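Local coordinates for Myo-inositol dehydrogenase (Corynebacterium glutamicum, PDB 3EUW), which probably catalyses the NAD+-dependent oxidation of myo-inositol at its 2-position, as a tetrameric member of the Gfo/Idh/MocA oxidoreductase family, at residues A[10-15]-A[40-45]; A[18-23]-A[29-34]; A[80-85]-A[106-111]; A[208-213]-A[323-328]; A[320-323]-A[329-332]. One frame throughout, in Å; residues are numbered along the deposited sequence.

Interaction 1 (A[10-15]-A[40-45])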
# COMPACT_ATOMS: atom_id res chain seq x y z
N PHE A 10 -7.91 -16.54 -37.14
CA PHE A 10 -9.28 -16.20 -37.54
C PHE A 10 -9.76 -14.98 -36.75
O PHE A 10 -9.78 -15.00 -35.52
CB PHE A 10 -10.22 -17.38 -37.28
CG PHE A 10 -10.15 -18.43 -38.34
CD1 PHE A 10 -10.83 -18.26 -39.54
CD2 PHE A 10 -9.38 -19.58 -38.16
CE1 PHE A 10 -10.74 -19.21 -40.55
CE2 PHE A 10 -9.28 -20.53 -39.17
CZ PHE A 10 -9.97 -20.35 -40.37
N GLY A 11 -10.13 -13.93 -37.47
CA GLY A 11 -10.60 -12.71 -36.84
C GLY A 11 -9.54 -11.63 -36.90
O GLY A 11 -8.41 -11.83 -36.47
N ALA A 12 -9.90 -10.48 -37.47
CA ALA A 12 -8.94 -9.39 -37.57
C ALA A 12 -9.33 -8.30 -36.59
O ALA A 12 -8.79 -7.20 -36.61
CB ALA A 12 -8.90 -8.85 -38.99
N GLY A 13 -10.28 -8.63 -35.72
CA GLY A 13 -10.74 -7.68 -34.73
C GLY A 13 -9.68 -7.32 -33.71
O GLY A 13 -8.49 -7.57 -33.92
N ARG A 14 -10.10 -6.74 -32.59
CA ARG A 14 -9.18 -6.32 -31.54
C ARG A 14 -8.38 -7.48 -30.94
O ARG A 14 -7.16 -7.40 -30.80
CB ARG A 14 -9.95 -5.59 -30.43
CG ARG A 14 -9.07 -4.73 -29.52
CD ARG A 14 -8.62 -3.43 -30.20
NE ARG A 14 -8.36 -3.60 -31.63
CZ ARG A 14 -7.53 -2.86 -32.35
NH1 ARG A 14 -6.85 -1.87 -31.77
NH2 ARG A 14 -7.37 -3.10 -33.64
N ILE A 15 -9.07 -8.55 -30.56
CA ILE A 15 -8.39 -9.70 -30.00
C ILE A 15 -7.45 -10.28 -31.07
O ILE A 15 -6.34 -10.71 -30.77
CB ILE A 15 -9.40 -10.78 -29.50
CG1 ILE A 15 -8.67 -11.92 -28.82
CG2 ILE A 15 -10.23 -11.31 -30.64
CD1 ILE A 15 -8.01 -11.52 -27.51
N GLU A 40 -10.59 -6.04 -46.09
CA GLU A 40 -9.65 -4.93 -45.89
C GLU A 40 -9.02 -4.99 -44.51
O GLU A 40 -7.82 -4.72 -44.35
CB GLU A 40 -10.35 -3.58 -46.08
CG GLU A 40 -10.94 -3.36 -47.46
CD GLU A 40 -12.42 -3.66 -47.52
OE1 GLU A 40 -13.18 -2.99 -46.79
OE2 GLU A 40 -12.82 -4.56 -48.28
N GLY A 41 -9.83 -5.34 -43.51
CA GLY A 41 -9.33 -5.43 -42.15
C GLY A 41 -8.24 -6.48 -42.04
O GLY A 41 -7.21 -6.26 -41.40
N ALA A 42 -8.48 -7.63 -42.67
CA ALA A 42 -7.53 -8.73 -42.65
C ALA A 42 -6.25 -8.37 -43.41
O ALA A 42 -5.15 -8.64 -42.93
CB ALA A 42 -8.16 -9.97 -43.26
N GLN A 43 -6.40 -7.76 -44.58
CA GLN A 43 -5.25 -7.38 -45.39
C GLN A 43 -4.37 -6.40 -44.62
O GLN A 43 -3.15 -6.50 -44.62
CB GLN A 43 -5.72 -6.76 -46.71
CG GLN A 43 -6.61 -7.68 -47.54
CD GLN A 43 -7.19 -7.01 -48.77
OE1 GLN A 43 -7.78 -5.93 -48.70
NE2 GLN A 43 -7.04 -7.66 -49.92
N ARG A 44 -5.02 -5.46 -43.94
CA ARG A 44 -4.33 -4.44 -43.16
C ARG A 44 -3.44 -5.07 -42.08
O ARG A 44 -2.27 -4.71 -41.93
CB ARG A 44 -5.36 -3.53 -42.50
CG ARG A 44 -4.83 -2.18 -42.07
CD ARG A 44 -4.72 -1.23 -43.25
NE ARG A 44 -5.96 -1.20 -44.04
CZ ARG A 44 -7.16 -0.92 -43.54
NH1 ARG A 44 -7.32 -0.66 -42.25
NH2 ARG A 44 -8.22 -0.91 -44.35
N LEU A 45 -4.01 -6.01 -41.34
CA LEU A 45 -3.28 -6.68 -40.27
C LEU A 45 -2.22 -7.64 -40.83
O LEU A 45 -1.12 -7.75 -40.29
CB LEU A 45 -4.25 -7.44 -39.37
CG LEU A 45 -3.66 -8.14 -38.14
CD1 LEU A 45 -2.97 -7.11 -37.25
CD2 LEU A 45 -4.77 -8.85 -37.38
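A chi1 of -176° swings Leu45 CG to the far side of CA from its own amide nitrogen, and chi2 (59°) then carries the CD2 methyl from helix 39-47 against Ala12. That methyl lies 4.2 Å from Ala12 CA and slightly farther from Ala12 CB. Ala12 needs no torsion of its own: its CA-CB bond aims directly at the helix, and the methyl settles over the backbone between Gly41 and Ala42, with Ala12 CB 3.9 Å from Gly41 C. Glycine suits this spot because the helix offers bare backbone here and the loop can come near. Beside it, Ala42 CB stands 4.5 Å from Ala12 CB, a loose contact of two small groups.

The loop belongs to the turn between strand 5-10 and helix 14-25 in a Rossmann fold. Its glycines match the GxGxxG pattern, consistent with the dinucleotide-binding loop of this family. Gly11 adopts a phi of 105°, which its missing side chain allows, and Gly13 occupies the N-cap position of helix 14-25. Between them, Ala12 faces helix 39-47 and is buried, a place where a small apolar group fits. The amide N of Ala12 donates a hydrogen bond to Asp36 OD2, just beyond strand 29-35, while Leu45 also packs on Ile34, His17 and Ala20.

Interaction 2 (A[18-23]-A[29-34]); sequences VHAANI and LELVVI. With NA (sodium ion), chain E.
Ile23 drives its CG2 methyl into the start of strand 29-35, and here the packing is tight. The methyl lies 3.5 Å from Leu31 N and 3.7 Å from Glu30 C, so it rests on the peptide joining these residues. It also touches the CB atoms of Leu29 and Leu31, at 3.8 Å from each. A chi1 of -67° puts CG2 anti to the backbone N and CG1 beside it, anti to the carbonyl carbon. The isoleucine and Leu31 side chains cross at about a right angle. One helical turn earlier, Ala20 CB meets Leu31 CD2 at 3.8 Å; alanine is small enough to let the leucine come close to the helix. Farther along the strand the contact thins, and Ile34 barely approaches the helix.

The polar side lies at the end where the two backbones converge. Ile23 O and Leu29 O each hold the sodium ion at 2.4 Å, and a water together with the carbonyl oxygens of Ala24 and Asn26 completes its five ligands. The cation probably offsets the mutual repulsion of these gathered oxygens. Next to it, Glu30 turns its side chain away from the helix and is partly exposed, as befits an acidic residue.

Helix and strand run at 129° to each other, 8.1 Å apart at closest approach, as parts of the beta-alpha-beta unit 5-10, 14-25 and 29-35. Leu290 of helix 283-299 covers Ile23 and Leu29, while Leu31 packs on Leu9 of strand 5-10.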
# COMPACT_ATOMS: atom_id res chain seq x y z
N VAL A 18 -4.17 -8.57 -31.06
CA VAL A 18 -3.30 -8.98 -29.97
C VAL A 18 -2.59 -10.29 -30.30
O VAL A 18 -1.37 -10.40 -30.17
CB VAL A 18 -4.11 -9.16 -28.66
CG1 VAL A 18 -3.24 -9.80 -27.59
CG2 VAL A 18 -4.61 -7.82 -28.18
N HIS A 19 -3.34 -11.30 -30.72
CA HIS A 19 -2.72 -12.57 -31.07
C HIS A 19 -1.70 -12.42 -32.20
O HIS A 19 -0.59 -12.93 -32.12
CB HIS A 19 -3.79 -13.59 -31.47
CG HIS A 19 -4.65 -14.04 -30.33
ND1 HIS A 19 -4.13 -14.59 -29.19
CD2 HIS A 19 -6.00 -14.05 -30.18
CE1 HIS A 19 -5.12 -14.93 -28.38
NE2 HIS A 19 -6.26 -14.61 -28.96
N ALA A 20 -2.09 -11.70 -33.25
CA ALA A 20 -1.20 -11.49 -34.39
C ALA A 20 0.11 -10.88 -33.91
O ALA A 20 1.18 -11.38 -34.23
CB ALA A 20 -1.86 -10.56 -35.44
N ALA A 21 0.01 -9.81 -33.13
CA ALA A 21 1.20 -9.15 -32.62
C ALA A 21 2.01 -10.08 -31.70
O ALA A 21 3.24 -10.02 -31.68
CB ALA A 21 0.81 -7.88 -31.87
N ASN A 22 1.32 -10.94 -30.95
CA ASN A 22 2.03 -11.86 -30.07
C ASN A 22 2.71 -12.98 -30.84
O ASN A 22 3.81 -13.41 -30.49
CB ASN A 22 1.09 -12.45 -29.01
CG ASN A 22 0.70 -11.43 -27.95
OD1 ASN A 22 1.43 -10.46 -27.73
ND2 ASN A 22 -0.42 -11.65 -27.28
N ILE A 23 2.06 -13.46 -31.90
CA ILE A 23 2.64 -14.52 -32.72
C ILE A 23 3.92 -14.00 -33.37
O ILE A 23 4.94 -14.69 -33.37
CB ILE A 23 1.65 -14.98 -33.81
CG1 ILE A 23 0.46 -15.66 -33.13
CG2 ILE A 23 2.35 -15.95 -34.81
CD1 ILE A 23 -0.75 -15.82 -34.03
N LEU A 29 6.92 -19.17 -33.29
CA LEU A 29 5.74 -19.08 -34.14
C LEU A 29 5.86 -18.12 -35.29
O LEU A 29 6.66 -17.19 -35.28
CB LEU A 29 4.52 -18.70 -33.30
CG LEU A 29 4.25 -19.57 -32.07
CD1 LEU A 29 2.99 -19.07 -31.38
CD2 LEU A 29 4.10 -21.04 -32.49
N GLU A 30 5.01 -18.34 -36.29
CA GLU A 30 4.98 -17.51 -37.48
C GLU A 30 3.54 -17.47 -37.97
O GLU A 30 2.92 -18.51 -38.14
CB GLU A 30 5.91 -18.13 -38.54
CG GLU A 30 5.78 -17.55 -39.93
CD GLU A 30 6.89 -18.02 -40.86
OE1 GLU A 30 6.69 -17.98 -42.10
OE2 GLU A 30 7.97 -18.41 -40.37
N LEU A 31 3.02 -16.27 -38.18
CA LEU A 31 1.66 -16.09 -38.67
C LEU A 31 1.70 -16.12 -40.20
O LEU A 31 2.30 -15.24 -40.82
CB LEU A 31 1.10 -14.76 -38.17
CG LEU A 31 -0.31 -14.40 -38.64
CD1 LEU A 31 -1.28 -15.47 -38.17
CD2 LEU A 31 -0.70 -13.03 -38.09
N VAL A 32 1.05 -17.10 -40.81
CA VAL A 32 1.08 -17.20 -42.26
C VAL A 32 -0.21 -16.85 -42.97
O VAL A 32 -0.22 -16.69 -44.19
CB VAL A 32 1.52 -18.60 -42.73
CG1 VAL A 32 2.90 -18.91 -42.20
CG2 VAL A 32 0.52 -19.65 -42.26
N VAL A 33 -1.30 -16.73 -42.23
CA VAL A 33 -2.56 -16.37 -42.86
C VAL A 33 -3.59 -15.87 -41.86
O VAL A 33 -3.74 -16.42 -40.77
CB VAL A 33 -3.15 -17.57 -43.66
CG1 VAL A 33 -3.56 -18.69 -42.71
CG2 VAL A 33 -4.34 -17.11 -44.49
N ILE A 34 -4.28 -14.80 -42.26
CA ILE A 34 -5.32 -14.17 -41.45
C ILE A 34 -6.63 -14.19 -42.24
O ILE A 34 -6.66 -13.77 -43.39
CB ILE A 34 -4.97 -12.71 -41.12
CG1 ILE A 34 -3.64 -12.64 -40.36
CG2 ILE A 34 -6.09 -12.08 -40.29
CD1 ILE A 34 -3.26 -11.25 -39.94
NA NA E . 7.10 -15.04 -34.40
O HOH W 1 7.54 -14.03 -36.48

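Interaction 3 (A[80-85]-A[106-111])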
# COMPACT_ATOMS: atom_id res chain seq x y z
N ASP A 80 -17.87 -24.19 -35.53
CA ASP A 80 -17.51 -24.50 -36.90
C ASP A 80 -16.00 -24.61 -37.08
O ASP A 80 -15.49 -25.62 -37.56
CB ASP A 80 -18.07 -23.44 -37.86
CG ASP A 80 -17.67 -23.69 -39.31
OD1 ASP A 80 -17.93 -24.80 -39.82
OD2 ASP A 80 -17.11 -22.77 -39.94
N LEU A 81 -15.28 -23.56 -36.68
CA LEU A 81 -13.83 -23.54 -36.81
C LEU A 81 -13.14 -24.63 -35.98
O LEU A 81 -12.17 -25.25 -36.43
CB LEU A 81 -13.29 -22.16 -36.43
CG LEU A 81 -13.69 -21.07 -37.43
CD1 LEU A 81 -13.28 -19.70 -36.92
CD2 LEU A 81 -13.04 -21.34 -38.77
N ILE A 82 -13.64 -24.87 -34.77
CA ILE A 82 -13.05 -25.90 -33.93
C ILE A 82 -13.15 -27.25 -34.65
O ILE A 82 -12.17 -27.97 -34.76
CB ILE A 82 -13.78 -26.00 -32.57
CG1 ILE A 82 -13.37 -24.82 -31.68
CG2 ILE A 82 -13.48 -27.35 -31.91
CD1 ILE A 82 -14.10 -24.75 -30.35
N THR A 83 -14.35 -27.56 -35.14
CA THR A 83 -14.61 -28.81 -35.83
C THR A 83 -13.72 -29.00 -37.06
O THR A 83 -13.05 -30.02 -37.20
CB THR A 83 -16.10 -28.91 -36.26
OG1 THR A 83 -16.94 -28.82 -35.11
CG2 THR A 83 -16.36 -30.22 -36.98
N ARG A 84 -13.71 -28.02 -37.96
CA ARG A 84 -12.90 -28.11 -39.17
C ARG A 84 -11.42 -28.34 -38.86
O ARG A 84 -10.77 -29.19 -39.48
CB ARG A 84 -13.01 -26.84 -40.00
CG ARG A 84 -14.39 -26.49 -40.50
CD ARG A 84 -14.26 -25.42 -41.57
NE ARG A 84 -15.54 -24.88 -42.03
CZ ARG A 84 -15.67 -24.20 -43.16
NH1 ARG A 84 -14.62 -23.98 -43.94
NH2 ARG A 84 -16.86 -23.72 -43.51
N ALA A 85 -10.89 -27.57 -37.92
CA ALA A 85 -9.49 -27.69 -37.56
C ALA A 85 -9.18 -29.07 -36.99
O ALA A 85 -8.26 -29.75 -37.43
CB ALA A 85 -9.11 -26.61 -36.56
N ARG A 106 -22.49 -29.73 -26.91
CA ARG A 106 -22.59 -31.18 -26.79
C ARG A 106 -22.50 -31.83 -28.17
O ARG A 106 -21.80 -32.82 -28.35
CB ARG A 106 -23.90 -31.59 -26.12
CG ARG A 106 -24.06 -31.11 -24.67
CD ARG A 106 -25.37 -31.62 -24.06
NE ARG A 106 -25.72 -30.96 -22.80
CZ ARG A 106 -24.98 -31.00 -21.70
NH1 ARG A 106 -23.83 -31.66 -21.70
NH2 ARG A 106 -25.39 -30.38 -20.60
N ALA A 107 -23.21 -31.27 -29.14
CA ALA A 107 -23.20 -31.82 -30.49
C ALA A 107 -21.77 -31.82 -31.02
O ALA A 107 -21.29 -32.82 -31.54
CB ALA A 107 -24.10 -30.99 -31.40
N CYS A 108 -21.11 -30.68 -30.88
CA CYS A 108 -19.74 -30.55 -31.34
C CYS A 108 -18.85 -31.61 -30.70
O CYS A 108 -18.06 -32.27 -31.39
CB CYS A 108 -19.20 -29.16 -31.01
SG CYS A 108 -17.42 -29.01 -31.25
N LYS A 109 -18.97 -31.79 -29.39
CA LYS A 109 -18.17 -32.78 -28.69
C LYS A 109 -18.33 -34.19 -29.25
O LYS A 109 -17.37 -34.97 -29.27
CB LYS A 109 -18.52 -32.78 -27.21
CG LYS A 109 -17.64 -33.70 -26.38
CD LYS A 109 -18.00 -33.55 -24.91
CE LYS A 109 -17.09 -34.38 -24.03
NZ LYS A 109 -17.41 -34.13 -22.60
N GLU A 110 -19.54 -34.52 -29.69
CA GLU A 110 -19.82 -35.83 -30.26
C GLU A 110 -19.19 -36.00 -31.64
O GLU A 110 -18.55 -37.01 -31.92
CB GLU A 110 -21.33 -36.04 -30.34
CG GLU A 110 -21.94 -36.67 -29.09
CD GLU A 110 -23.40 -36.29 -28.89
OE1 GLU A 110 -24.13 -36.15 -29.90
OE2 GLU A 110 -23.82 -36.15 -27.72
N LYS A 111 -19.37 -35.01 -32.51
CA LYS A 111 -18.81 -35.10 -33.85
C LYS A 111 -17.29 -35.25 -33.85
O LYS A 111 -16.75 -36.10 -34.56
CB LYS A 111 -19.21 -33.88 -34.67
CG LYS A 111 -18.77 -33.96 -36.13
CD LYS A 111 -19.31 -32.81 -36.97
CE LYS A 111 -20.83 -32.87 -37.12
NZ LYS A 111 -21.36 -31.79 -38.01
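Beside the meeting of Thr83 with Cys108, the flat groups pair within a single helix: the Arg84 guanidinium is approached at its edge, nearly in plane, by Asp80 OD1. Arg84 NE lies 3.3 Å from Asp80 OD1 in a fairly straight salt bridge (162° at the hydrogen), which meets the syn side of the carboxylate, tilted from its plane. Arg84 NH1 has a second carboxylate partner in Asp58, so two acids probably hold the guanidinium's orientation.

Across the contact the helices 78-87 and 102-112 run parallel, 5° apart, with axes 10.4 Å from each other. They follow neighbouring strands of the Rossmann sheet. Cys108 SG sits 3.9 Å from Thr83 OG1 and 4.3 Å from Ile82 CG2, its soft sulfur fitting a patch half polar and half apolar. The threonine's other branch, CG2, meets Lys111 CD at 3.9 Å; the lysine is extended to CD, bends beyond it, and crosses the threonine at about a right angle.

Thr83 OG1 spends its hydrogen bond on Val79 O of its own helix. What faces the neighbouring helix is therefore mostly methyl, methylene and sulfur, which implies cohesion by dispersion, with lysine's charge kept at the solvent-exposed side.

Interaction 4 (A[208-213]-A[323-328])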
# COMPACT_ATOMS: atom_id res chain seq x y z
N ASN A 208 -33.30 -8.06 -20.55
CA ASN A 208 -33.57 -9.08 -19.53
C ASN A 208 -32.27 -9.75 -19.09
O ASN A 208 -32.12 -10.97 -19.14
CB ASN A 208 -34.54 -10.12 -20.06
CG ASN A 208 -35.91 -9.55 -20.31
OD1 ASN A 208 -36.29 -9.29 -21.45
ND2 ASN A 208 -36.66 -9.32 -19.24
N ASP A 209 -31.34 -8.92 -18.65
CA ASP A 209 -30.04 -9.36 -18.19
C ASP A 209 -29.77 -8.56 -16.90
O ASP A 209 -30.53 -7.65 -16.57
CB ASP A 209 -29.01 -9.06 -19.28
CG ASP A 209 -27.64 -9.66 -19.00
OD1 ASP A 209 -27.51 -10.48 -18.08
OD2 ASP A 209 -26.70 -9.29 -19.73
N TYR A 210 -28.71 -8.90 -16.17
CA TYR A 210 -28.41 -8.19 -14.93
C TYR A 210 -27.16 -7.34 -15.12
O TYR A 210 -26.25 -7.72 -15.86
CB TYR A 210 -28.15 -9.18 -13.79
CG TYR A 210 -29.24 -10.19 -13.53
CD1 TYR A 210 -30.43 -9.82 -12.91
CD2 TYR A 210 -29.08 -11.52 -13.90
CE1 TYR A 210 -31.44 -10.76 -12.67
CE2 TYR A 210 -30.07 -12.46 -13.66
CZ TYR A 210 -31.25 -12.08 -13.04
OH TYR A 210 -32.21 -13.03 -12.78
N ASP A 211 -27.12 -6.19 -14.45
CA ASP A 211 -25.93 -5.36 -14.56
C ASP A 211 -24.98 -5.63 -13.39
O ASP A 211 -23.91 -5.02 -13.31
CB ASP A 211 -26.27 -3.87 -14.68
CG ASP A 211 -27.04 -3.34 -13.49
OD1 ASP A 211 -26.94 -3.92 -12.39
OD2 ASP A 211 -27.73 -2.31 -13.66
N GLN A 212 -25.38 -6.53 -12.49
CA GLN A 212 -24.54 -6.92 -11.37
C GLN A 212 -25.03 -8.23 -10.74
O GLN A 212 -26.24 -8.46 -10.59
CB GLN A 212 -24.44 -5.82 -10.29
CG GLN A 212 -25.70 -5.58 -9.47
CD GLN A 212 -25.47 -4.63 -8.29
OE1 GLN A 212 -26.36 -4.40 -7.48
NE2 GLN A 212 -24.26 -4.08 -8.21
N VAL A 213 -24.08 -9.10 -10.41
CA VAL A 213 -24.44 -10.37 -9.79
C VAL A 213 -23.45 -10.82 -8.71
O VAL A 213 -22.32 -10.34 -8.65
CB VAL A 213 -24.50 -11.52 -10.84
CG1 VAL A 213 -25.49 -11.18 -11.95
CG2 VAL A 213 -23.12 -11.77 -11.43
N SER A 323 -30.17 -20.48 -11.10
CA SER A 323 -30.25 -20.18 -9.67
C SER A 323 -30.77 -18.75 -9.48
O SER A 323 -31.66 -18.50 -8.68
CB SER A 323 -28.88 -20.31 -9.01
OG SER A 323 -28.93 -19.93 -7.64
N ALA A 324 -30.21 -17.82 -10.24
CA ALA A 324 -30.61 -16.42 -10.13
C ALA A 324 -32.07 -16.24 -10.48
O ALA A 324 -32.76 -15.42 -9.87
CB ALA A 324 -29.76 -15.57 -11.04
N GLN A 325 -32.55 -16.99 -11.45
CA GLN A 325 -33.95 -16.88 -11.86
C GLN A 325 -34.91 -17.60 -10.92
O GLN A 325 -36.11 -17.29 -10.90
CB GLN A 325 -34.13 -17.45 -13.27
CG GLN A 325 -33.39 -16.71 -14.37
CD GLN A 325 -33.56 -17.36 -15.74
OE1 GLN A 325 -33.39 -18.57 -15.89
NE2 GLN A 325 -33.89 -16.55 -16.74
N THR A 326 -34.40 -18.54 -10.13
CA THR A 326 -35.27 -19.33 -9.25
C THR A 326 -35.20 -19.07 -7.76
O THR A 326 -36.08 -19.51 -7.01
CB THR A 326 -35.04 -20.83 -9.50
OG1 THR A 326 -33.66 -21.15 -9.27
CG2 THR A 326 -35.39 -21.19 -10.95
N GLY A 327 -34.17 -18.38 -7.31
CA GLY A 327 -34.06 -18.11 -5.89
C GLY A 327 -33.69 -19.32 -5.06
O GLY A 327 -34.11 -19.46 -3.92
N ARG A 328 -32.90 -20.22 -5.64
CA ARG A 328 -32.47 -21.40 -4.90
C ARG A 328 -31.12 -21.92 -5.39
O ARG A 328 -30.68 -21.61 -6.50
CB ARG A 328 -33.50 -22.51 -5.01
CG ARG A 328 -33.38 -23.34 -6.27
CD ARG A 328 -34.45 -24.40 -6.37
NE ARG A 328 -34.06 -25.40 -7.35
CZ ARG A 328 -33.39 -26.51 -7.07
NH1 ARG A 328 -33.03 -26.78 -5.82
NH2 ARG A 328 -33.04 -27.34 -8.04
O HOH W 2 -33.09 -13.46 -15.85
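A tyrosine hydroxyl points at a helix end without bonding it directly: Tyr210 OH stands 3.8 Å from Ala324 O, and a water links it only weakly to the next residue, Gln325. Water 2 lies 3.2 Å from Tyr210 OH and accepts a weak hydrogen bond from Gln325 NE2 at 3.3 Å. The rest is mostly van der Waals contact with the Ala324 methyl. Ala324 CB lies 3.9 Å from Tyr210 OH and 4.1 Å from Tyr210 CE2; a small methyl suits the place because the ring end can approach the helix backbone. Turned beside its own backbone N (chi1 -55°), the tyrosine spans from its loop to the helix. Phe171 of helix 169-185 touches both Tyr210 and Ala324, giving the pair an aromatic neighbour.

The loop carrying Tyr210 leads from helix 202-206 into strand 212-219 of the C-terminal domain's large sheet. A Schellman motif closes that short helix, with Asn208 as its C-prime residue at positive phi, a conformation asparagine tolerates well. Helix 307-326 also ends here. Gly327, with a phi of 73°, leaves the helix while its N still bonds Ser323 O at 2.9 Å. Ser323 OG then donates to Arg328 O at 2.7 Å, from above the carbonyl plane, and accepts from Ala194 N, so a buried hydroxyl fastens the turn to strand 189-197. Gly327 shares backbone hydrogen bonds with a second subunit.

Interaction 5 (A[320-323]-A[329-332])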
# COMPACT_ATOMS: atom_id res chain seq x y z
N CYS A 320 -25.78 -20.89 -12.88
CA CYS A 320 -25.88 -19.58 -12.23
C CYS A 320 -27.16 -18.87 -12.64
O CYS A 320 -27.91 -18.42 -11.78
CB CYS A 320 -24.70 -18.67 -12.61
SG CYS A 320 -23.13 -19.03 -11.80
N LEU A 321 -27.40 -18.78 -13.94
CA LEU A 321 -28.59 -18.13 -14.47
C LEU A 321 -29.84 -18.77 -13.90
O LEU A 321 -30.77 -18.07 -13.49
CB LEU A 321 -28.63 -18.23 -16.00
CG LEU A 321 -29.85 -17.60 -16.70
CD1 LEU A 321 -29.90 -16.12 -16.39
CD2 LEU A 321 -29.76 -17.81 -18.20
N GLU A 322 -29.88 -20.09 -13.87
CA GLU A 322 -31.04 -20.80 -13.35
C GLU A 322 -31.26 -20.51 -11.87
O GLU A 322 -32.39 -20.32 -11.42
CB GLU A 322 -30.87 -22.30 -13.57
CG GLU A 322 -32.12 -22.99 -14.06
CD GLU A 322 -32.89 -23.64 -12.95
OE1 GLU A 322 -32.24 -24.31 -12.12
OE2 GLU A 322 -34.12 -23.48 -12.90
N SER A 323 -30.17 -20.48 -11.10
CA SER A 323 -30.25 -20.18 -9.67
C SER A 323 -30.77 -18.75 -9.48
O SER A 323 -31.66 -18.50 -8.68
CB SER A 323 -28.88 -20.31 -9.01
OG SER A 323 -28.93 -19.93 -7.64
N THR A 329 -30.47 -22.71 -4.56
CA THR A 329 -29.19 -23.29 -4.91
C THR A 329 -29.43 -24.41 -5.92
O THR A 329 -30.46 -25.08 -5.89
CB THR A 329 -28.48 -23.83 -3.65
OG1 THR A 329 -28.23 -22.74 -2.74
CG2 THR A 329 -27.17 -24.49 -4.00
N VAL A 330 -28.48 -24.59 -6.84
CA VAL A 330 -28.58 -25.61 -7.87
C VAL A 330 -27.51 -26.69 -7.68
O VAL A 330 -26.32 -26.39 -7.59
CB VAL A 330 -28.42 -24.99 -9.30
CG1 VAL A 330 -28.34 -26.10 -10.36
CG2 VAL A 330 -29.59 -24.07 -9.61
N THR A 331 -27.94 -27.95 -7.60
CA THR A 331 -27.02 -29.07 -7.44
C THR A 331 -26.64 -29.58 -8.84
O THR A 331 -27.49 -30.03 -9.59
CB THR A 331 -27.67 -30.22 -6.65
OG1 THR A 331 -27.93 -29.79 -5.31
CG2 THR A 331 -26.74 -31.43 -6.60
N LEU A 332 -25.36 -29.48 -9.17
CA LEU A 332 -24.86 -29.90 -10.47
C LEU A 332 -25.06 -31.37 -10.81
O LEU A 332 -25.45 -31.70 -11.93
CB LEU A 332 -23.38 -29.55 -10.58
CG LEU A 332 -23.11 -28.05 -10.53
CD1 LEU A 332 -21.62 -27.80 -10.43
CD2 LEU A 332 -23.68 -27.40 -11.78
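Glu322 runs over Val330, and its path can be traced outward. CB stands 4.5 Å from Val330 CG2, too far for real contact. The chain then leaves in a direction that avoids the usual staggered positions (chi1 -137°), carrying CG away from the valine before a sharp bend (chi2 -97°) brings the carboxylate back. At the tip OE1 lies 3.7 Å from Val330 CG2, a van der Waals approach of oxygen to methyl, while OE2 turns outward. The side chain crosses the valine at about a right angle. Glu322 is exposed and also touches a crystal neighbour, so its unusual torsions may owe something to the lattice.

Val330 answers with one branch only: CG2, held anti to its carbonyl carbon, fits between the glutamate and Ser323 CB, which it meets at 3.9 Å. The small serine lets the strand pass close to the helix, and Ser323 OG comes to 4.3 Å from Thr329 CA. This is a helix-turn-strand unit near the C-terminal end of the chain: helix 307-326 ends and the chain turns into strand 330-331, which pairs antiparallel with strand 189-197 and is outermost in the sheet within this chain. Beta-branched Val330 suits the extended strand, its backbone bonded to that of Val192. Thr329 points its side chain away from the helix, and its OG1 is hydrogen-bonded to Thr193 OG1, while its backbone bonds a second subunit.

Interactions 1, 2 and 3 belong to the N-terminal Rossmann domain; interactions 4 and 5 lie in the part built around the large mixed sheet. Along the chain, interaction 2 is nested within the loop closed by interaction 1. They share helix 14-25, lie 11 Å apart between centres, and touch where Leu45 CG meets Ile34 CD1 at 3.6 Å. Interaction 3 comes next, its centre about 24 Å from that of interaction 1, yet Phe10 CZ reaches Leu81 CD2 at 3.6 Å. Interactions 4 and 5 share Ser323 and helix 307-326, with centres 10 Å apart and some 39 Å from that of interaction 2. The first group shapes the probable nucleotide-binding domain, the second an edge reaching another subunit.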